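Long-range contacts in nitrite oxidoreductase subunit A (Kuenenia stuttgartiensis, PDB 7B04), which is a NarG-like molybdopterin oxidoreductase subunit that carries an iron/sulfur cluster, a molybdenum atom and two MD1 groups: residues N653-N658 and T685-Y690; I674-S679 and A691-P696. One frame throughout, in Å; residues are numbered along the deposited sequence.

Interaction 1 of 2, residues N653-N658 and T685-Y690; sequences NVNLIN and TGSIEY. With MD1 (phosphoric acid 4-(2-amino-4-oxo-3,4,5,6,-tetrahydro-pteridin-6-yl)-2-hydroxy-3,4-dimercapto-but-3-en-yl ester guanylate ester), chain C.
The side-chain amide of Asn655 has Thr685 set off to one side of its plane and Ser687 beyond its oxygen. Thr685 CB is 3.1 Å from Asn655 OD1 and 3.4 Å from Asn655 ND2, the two side chains passing alongside each other and running opposite ways. Ser687 OG reaches the same OD1 at 2.9 Å, slightly tilted from the carbonyl plane, with a C=O...donor angle of 139°. In the Tyr690 ring, the edge meets Gly686 O in plane; the ring itself turns off from 653-658, and its OH accepts a bond from Asp1027 N.

Ser687 is the polar centre of the contact. Its chi1 of -66° sets OG beside its own backbone N and aims it into the turn 655-658. There OG donates to Asn655 OD1 and accepts from Asn658 N at 2.6 Å, with an N-H...O angle of 159°. A small hydroxyl suits a buried spot where one atom must serve as both donor and acceptor. Ile657 adds hydrocarbon beside the hydroxyl: its CB lies 3.4 Å from Ser687 OG, while its CD1 extends to within 4.0 Å of Tyr690 O. The Asn658 amide oxygen finds its partner elsewhere, in Ile1024 N. Gly686 turns the chain with a positive phi, a conformation in which a CB would press on the preceding carbonyl.

The polar network stands next to MD1. Asn655 N donates a fairly straight bond to MD1 O1B, 3.1 Å away, and the Thr685 methyl CG2 lies 3.7 Å from MD1 O3'. Asp681 and Asn659 are further partners of this group. Two loops that follow the neighbouring parallel strands 648-652 and 676-681 thus form part of the MD1 pocket of this molybdopterin oxidoreductase family member.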
loop_
_atom_site.group_PDB
_atom_site.type_symbol
_atom_site.label_atom_id
_atom_site.label_comp_id
_atom_site.label_asym_id
_atom_site.label_seq_id
_atom_site.Cartn_x
_atom_site.Cartn_y
_atom_site.Cartn_z
ATOM N N ASN B 653 -16.643 10.057 -7.155
ATOM C CA ASN B 653 -15.231 9.885 -6.741
ATOM C C ASN B 653 -15.070 9.976 -5.230
ATOM O O ASN B 653 -14.003 10.318 -4.807
ATOM C CB ASN B 653 -14.330 10.903 -7.402
ATOM C CG ASN B 653 -12.960 10.407 -7.775
ATOM O OD1 ASN B 653 -12.005 11.153 -7.721
ATOM N ND2 ASN B 653 -12.836 9.184 -8.205
ATOM N N VAL B 654 -16.092 9.661 -4.450
ATOM C CA VAL B 654 -15.896 9.639 -2.979
ATOM C C VAL B 654 -16.734 8.511 -2.398
ATOM O O VAL B 654 -17.742 8.228 -2.972
ATOM C CB VAL B 654 -16.241 10.992 -2.343
ATOM C CG1 VAL B 654 -14.998 11.756 -1.987
ATOM C CG2 VAL B 654 -17.091 11.844 -3.238
ATOM N N ASN B 655 -16.266 7.867 -1.335
ATOM C CA ASN B 655 -17.001 6.822 -0.579
ATOM C C ASN B 655 -17.417 7.539 0.694
ATOM O O ASN B 655 -17.042 7.151 1.749
ATOM C CB ASN B 655 -16.037 5.713 -0.189
ATOM C CG ASN B 655 -16.597 4.320 -0.178
ATOM O OD1 ASN B 655 -17.778 4.120 -0.056
ATOM N ND2 ASN B 655 -15.733 3.348 -0.278
ATOM N N LEU B 656 -18.162 8.605 0.518
ATOM C CA LEU B 656 -18.493 9.602 1.548
ATOM C C LEU B 656 -19.082 8.969 2.780
ATOM O O LEU B 656 -18.655 9.293 3.863
ATOM C CB LEU B 656 -19.512 10.530 0.905
ATOM C CG LEU B 656 -19.762 11.840 1.618
ATOM C CD1 LEU B 656 -19.251 12.980 0.782
ATOM C CD2 LEU B 656 -21.230 11.997 1.882
ATOM N N ILE B 657 -20.063 8.115 2.587
ATOM C CA ILE B 657 -20.726 7.556 3.760
ATOM C C ILE B 657 -19.846 6.513 4.436
ATOM O O ILE B 657 -19.686 6.515 5.662
ATOM C CB ILE B 657 -22.099 6.977 3.372
ATOM C CG1 ILE B 657 -23.015 8.094 2.872
ATOM C CG2 ILE B 657 -22.743 6.278 4.560
ATOM C CD1 ILE B 657 -24.300 7.604 2.241
ATOM N N ASN B 658 -19.236 5.628 3.643
ATOM C CA ASN B 658 -18.357 4.609 4.209
ATOM C C ASN B 658 -17.183 5.245 4.939
ATOM O O ASN B 658 -16.830 4.823 6.046
ATOM C CB ASN B 658 -17.871 3.669 3.104
ATOM C CG ASN B 658 -16.977 2.560 3.622
ATOM O OD1 ASN B 658 -17.410 1.414 3.746
ATOM N ND2 ASN B 658 -15.717 2.884 3.898
ATOM N N THR B 685 -19.726 0.012 -2.737
ATOM C CA THR B 685 -18.806 0.442 -1.688
ATOM C C THR B 685 -19.383 0.465 -0.278
ATOM O O THR B 685 -18.659 0.826 0.658
ATOM C CB THR B 685 -18.257 1.829 -2.026
ATOM O OG1 THR B 685 -19.336 2.695 -2.402
ATOM C CG2 THR B 685 -17.265 1.725 -3.167
ATOM N N GLY B 686 -20.634 0.068 -0.083
ATOM C CA GLY B 686 -21.258 0.266 1.211
ATOM C C GLY B 686 -21.800 1.668 1.416
ATOM O O GLY B 686 -22.745 1.851 2.189
ATOM N N SER B 687 -21.214 2.671 0.757
ATOM C CA SER B 687 -21.942 3.926 0.610
ATOM C C SER B 687 -23.097 3.760 -0.370
ATOM O O SER B 687 -24.147 4.387 -0.199
ATOM C CB SER B 687 -21.009 5.051 0.165
ATOM O OG SER B 687 -20.061 5.355 1.175
ATOM N N ILE B 688 -22.930 2.910 -1.388
ATOM C CA ILE B 688 -24.049 2.576 -2.263
ATOM C C ILE B 688 -25.052 1.713 -1.508
ATOM O O ILE B 688 -26.272 1.845 -1.680
ATOM C CB ILE B 688 -23.556 1.859 -3.540
ATOM C CG1 ILE B 688 -23.200 2.828 -4.670
ATOM C CG2 ILE B 688 -24.594 0.862 -4.047
ATOM C CD1 ILE B 688 -22.069 3.754 -4.354
ATOM N N GLU B 689 -24.550 0.853 -0.619
ATOM C CA GLU B 689 -25.416 -0.039 0.143
ATOM C C GLU B 689 -26.367 0.731 1.045
ATOM O O GLU B 689 -27.446 0.229 1.382
ATOM C CB GLU B 689 -24.567 -1.005 0.971
ATOM C CG GLU B 689 -24.181 -2.284 0.252
ATOM C CD GLU B 689 -25.044 -3.461 0.660
ATOM O OE1 GLU B 689 -26.239 -3.485 0.295
ATOM O OE2 GLU B 689 -24.527 -4.360 1.356
ATOM N N TYR B 690 -25.992 1.942 1.446
ATOM C CA TYR B 690 -26.847 2.806 2.247
ATOM C C TYR B 690 -27.260 4.060 1.478
ATOM O O TYR B 690 -27.486 5.115 2.075
ATOM C CB TYR B 690 -26.152 3.182 3.554
ATOM C CG TYR B 690 -26.125 2.073 4.587
ATOM C CD1 TYR B 690 -27.234 1.812 5.383
ATOM C CD2 TYR B 690 -24.990 1.293 4.771
ATOM C CE1 TYR B 690 -27.213 0.802 6.329
ATOM C CE2 TYR B 690 -24.961 0.281 5.714
ATOM C CZ TYR B 690 -26.075 0.040 6.490
ATOM O OH TYR B 690 -26.051 -0.965 7.429
HETATM P PB MD1 C . -12.407 9.448 -0.134
HETATM O O3B MD1 C . -11.536 8.080 -0.407
HETATM O O1B MD1 C . -13.819 9.043 0.207
HETATM O O2B MD1 C . -12.420 10.283 -1.392
HETATM O O3A MD1 C . -11.788 10.364 1.094
HETATM C C10 MD1 C . -10.459 10.243 1.512
HETATM C C11 MD1 C . -10.392 10.404 3.059
HETATM O O11 MD1 C . -10.378 8.948 3.738
HETATM C C12 MD1 C . -9.348 11.151 3.421
HETATM S S12 MD1 C . -8.166 11.680 2.148
HETATM C C13 MD1 C . -9.031 11.645 4.864
HETATM S S13 MD1 C . -7.515 12.641 4.979
HETATM C C14 MD1 C . -9.751 11.411 6.108
HETATM N N15 MD1 C . -8.821 10.410 6.943
HETATM C C16 MD1 C . -9.433 9.753 8.031
HETATM C C15 MD1 C . -8.575 9.031 9.008
HETATM O O14 MD1 C . -7.399 9.029 8.865
HETATM N N17 MD1 C . -9.191 8.318 10.158
HETATM C C17 MD1 C . -10.724 8.317 10.337
HETATM N N16 MD1 C . -11.323 7.625 11.463
HETATM N N18 MD1 C . -11.606 9.049 9.356
HETATM C C20 MD1 C . -11.032 9.748 8.236
HETATM N N8 MD1 C . -11.898 10.405 7.349
HETATM C C7 MD1 C . -11.219 11.085 6.071
HETATM P PA MD1 C . -11.814 7.067 -1.681
HETATM O O1A MD1 C . -10.548 6.338 -2.059
HETATM O O2A MD1 C . -12.856 6.078 -1.250
HETATM O "O5'" MD1 C . -12.435 7.822 -3.005
HETATM C "C5'" MD1 C . -12.471 7.063 -4.182
HETATM C "C4'" MD1 C . -13.895 6.443 -4.399
HETATM O "O4'" MD1 C . -14.381 6.752 -5.844
HETATM C "C1'" MD1 C . -14.179 5.426 -6.638
HETATM N N9 MD1 C . -13.470 5.673 -7.924
HETATM C C4 MD1 C . -14.084 6.370 -8.866
HETATM N N3 MD1 C . -15.428 7.003 -8.898
HETATM C C2 MD1 C . -15.853 7.725 -10.089
HETATM N N2 MD1 C . -17.161 8.339 -10.112
HETATM N N1 MD1 C . -14.988 7.836 -11.235
HETATM C C6 MD1 C . -13.697 7.224 -11.197
HETATM O O6 MD1 C . -12.982 7.311 -12.136
HETATM C C5 MD1 C . -13.252 6.463 -9.940
HETATM N N7 MD1 C . -12.134 5.814 -9.637
HETATM C C8 MD1 C . -12.257 5.318 -8.387
HETATM C "C2'" MD1 C . -13.501 4.663 -5.877
HETATM O "O2'" MD1 C . -13.910 3.275 -6.061
HETATM C "C3'" MD1 C . -13.846 5.167 -4.337
HETATM O "O3'" MD1 C . -15.135 4.620 -3.932
#

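Interaction 2 of 2, residues I674-S679 and A691-P696; sequences IEQIMS and ADFAFP
Similar chi1 angles, -63° and -76°, place CG beside the backbone N in both Met678 and Phe693, and, as bridge partners on one face of the sheet, the two side chains run side by side. Met678 CG lies 3.5 Å from Phe693 CD2, and the sulfur makes an oblique Met-aromatic contact, Met678 SD being 5.0 Å from the Phe693 ring centroid. A bend at chi3 (67°) then swings the methyl across to Phe695, where Met678 CE meets the ring edge at CE2, 3.4 Å away. Long, flexible methionine can thus touch two aromatic neighbours.

The backbones beneath form a parallel strand pair, 676-679 beside 693-696, within a mixed sheet whose strand 135-137 runs antiparallel along the far side of 693-696. Phe693 N donates to Ile677 O, Ser679 N to Phe693 O at 3.3 Å, and Phe695 N to Ser679 O at 3.0 Å. Ile677 O also takes Asp692 N, 2.8 Å away, so two successive amides share one carbonyl where the pairing begins. Asp692 returns the bond through its side chain: OD2 accepts Ile677 N at 3.2 Å, met from above the carboxylate plane, while OD1 forms salt bridges with Arg137 and Arg164. Ile677 CG2 packs on Ala691 CB at 3.7 Å.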
loop_
_atom_site.group_PDB
_atom_site.type_symbol
_atom_site.label_atom_id
_atom_site.label_comp_id
_atom_site.label_asym_id
_atom_site.label_seq_id
_atom_site.Cartn_x
_atom_site.Cartn_y
_atom_site.Cartn_z
ATOM N N ILE B 674 -32.293 12.481 5.330
ATOM C CA ILE B 674 -31.875 12.894 3.995
ATOM C C ILE B 674 -32.726 12.096 3.018
ATOM O O ILE B 674 -32.674 10.862 3.001
ATOM C CB ILE B 674 -30.380 12.647 3.763
ATOM C CG1 ILE B 674 -29.573 13.050 4.996
ATOM C CG2 ILE B 674 -29.900 13.401 2.520
ATOM C CD1 ILE B 674 -28.087 13.174 4.741
ATOM N N GLU B 675 -33.585 12.793 2.289
ATOM C CA GLU B 675 -34.599 12.232 1.362
ATOM C C GLU B 675 -34.043 11.614 0.083
ATOM O O GLU B 675 -34.770 10.866 -0.546
ATOM C CB GLU B 675 -35.699 13.255 1.151
ATOM C CG GLU B 675 -36.100 13.895 2.443
ATOM C CD GLU B 675 -37.349 14.713 2.306
ATOM O OE1 GLU B 675 -37.849 14.774 1.216
ATOM O OE2 GLU B 675 -37.802 15.277 3.298
ATOM N N GLN B 676 -32.873 12.031 -0.372
ATOM C CA GLN B 676 -32.313 11.375 -1.573
ATOM C C GLN B 676 -30.795 11.303 -1.469
ATOM O O GLN B 676 -30.209 12.342 -1.430
ATOM C CB GLN B 676 -32.746 12.181 -2.780
ATOM C CG GLN B 676 -32.175 11.691 -4.079
ATOM C CD GLN B 676 -33.012 12.241 -5.191
ATOM O OE1 GLN B 676 -34.077 12.770 -4.975
ATOM N NE2 GLN B 676 -32.528 12.104 -6.397
ATOM N N ILE B 677 -30.203 10.106 -1.478
ATOM C CA ILE B 677 -28.757 9.936 -1.439
ATOM C C ILE B 677 -28.344 9.242 -2.726
ATOM O O ILE B 677 -28.922 8.216 -3.098
ATOM C CB ILE B 677 -28.311 9.123 -0.210
ATOM C CG1 ILE B 677 -28.608 9.881 1.085
ATOM C CG2 ILE B 677 -26.835 8.775 -0.307
ATOM C CD1 ILE B 677 -29.912 9.493 1.739
ATOM N N MET B 678 -27.347 9.798 -3.401
ATOM C CA MET B 678 -26.942 9.309 -4.707
ATOM C C MET B 678 -25.426 9.237 -4.738
ATOM O O MET B 678 -24.743 10.098 -4.177
ATOM C CB MET B 678 -27.461 10.224 -5.819
ATOM C CG MET B 678 -28.970 10.288 -5.906
ATOM S SD MET B 678 -29.516 11.700 -6.874
ATOM C CE MET B 678 -28.940 11.260 -8.502
ATOM N N SER B 679 -24.905 8.215 -5.403
ATOM C CA SER B 679 -23.467 8.038 -5.489
ATOM C C SER B 679 -23.091 7.555 -6.878
ATOM O O SER B 679 -23.699 6.620 -7.411
ATOM C CB SER B 679 -22.962 7.060 -4.430
ATOM O OG SER B 679 -21.571 6.833 -4.583
ATOM N N ALA B 691 -27.363 3.954 0.158
ATOM C CA ALA B 691 -27.767 5.051 -0.712
ATOM C C ALA B 691 -29.072 4.700 -1.422
ATOM O O ALA B 691 -29.599 3.592 -1.296
ATOM C CB ALA B 691 -26.672 5.375 -1.733
ATOM N N ASP B 692 -29.589 5.667 -2.180
ATOM C CA ASP B 692 -30.814 5.483 -2.945
ATOM C C ASP B 692 -30.566 5.298 -4.433
ATOM O O ASP B 692 -31.378 4.658 -5.111
ATOM C CB ASP B 692 -31.751 6.681 -2.753
ATOM C CG ASP B 692 -32.236 6.824 -1.324
ATOM O OD1 ASP B 692 -32.391 5.794 -0.636
ATOM O OD2 ASP B 692 -32.464 7.972 -0.890
ATOM N N PHE B 693 -29.466 5.835 -4.955
ATOM C CA PHE B 693 -29.096 5.673 -6.352
ATOM C C PHE B 693 -27.632 5.280 -6.459
ATOM O O PHE B 693 -26.819 5.593 -5.585
ATOM C CB PHE B 693 -29.330 6.958 -7.153
ATOM C CG PHE B 693 -30.768 7.226 -7.471
ATOM C CD1 PHE B 693 -31.353 6.687 -8.603
ATOM C CD2 PHE B 693 -31.536 8.027 -6.642
ATOM C CE1 PHE B 693 -32.676 6.940 -8.903
ATOM C CE2 PHE B 693 -32.860 8.281 -6.935
ATOM C CZ PHE B 693 -33.431 7.737 -8.067
ATOM N N ALA B 694 -27.304 4.594 -7.550
ATOM C CA ALA B 694 -25.931 4.226 -7.863
ATOM C C ALA B 694 -25.737 4.344 -9.365
ATOM O O ALA B 694 -26.547 3.826 -10.139
ATOM C CB ALA B 694 -25.607 2.805 -7.391
ATOM N N PHE B 695 -24.672 5.024 -9.770
ATOM C CA PHE B 695 -24.388 5.242 -11.187
ATOM C C PHE B 695 -23.018 4.681 -11.525
ATOM O O PHE B 695 -21.997 5.214 -11.049
ATOM C CB PHE B 695 -24.461 6.729 -11.530
ATOM C CG PHE B 695 -25.816 7.330 -11.307
ATOM C CD1 PHE B 695 -26.830 7.142 -12.231
ATOM C CD2 PHE B 695 -26.081 8.070 -10.168
ATOM C CE1 PHE B 695 -28.083 7.690 -12.026
ATOM C CE2 PHE B 695 -27.328 8.617 -9.958
ATOM C CZ PHE B 695 -28.331 8.428 -10.887
ATOM N N PRO B 696 -22.936 3.618 -12.325
ATOM C CA PRO B 696 -21.632 3.038 -12.670
ATOM C C PRO B 696 -20.883 3.946 -13.633
ATOM O O PRO B 696 -21.362 4.246 -14.728
ATOM C CB PRO B 696 -21.998 1.697 -13.316
ATOM C CG PRO B 696 -23.369 1.908 -13.850
ATOM C CD PRO B 696 -24.054 2.859 -12.911
#

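How the interactions relate
Both contacts are buried, and they are linked along the chain: 685-690 lies in the loop after strand 676-681, and 691-696 follows it without a break. Interaction 2 joins the strands within the sheet, mainly by backbone bonds and by apolar and aromatic side chains. Interaction 1 joins loops beyond the strands, where the Ser687 hydroxyl bonds to the Asn655 amide oxygen and to a backbone N-H, and MD1 is reached directly. Apolar residues connect the two layers: Ile688 CG1 packs on Ala694 CB at 3.6 Å, and Ile657 CD1 meets Ile677 CG2 at 3.8 Å. With centres about 9 Å apart, the contacts lie on the same side of the chain's centre.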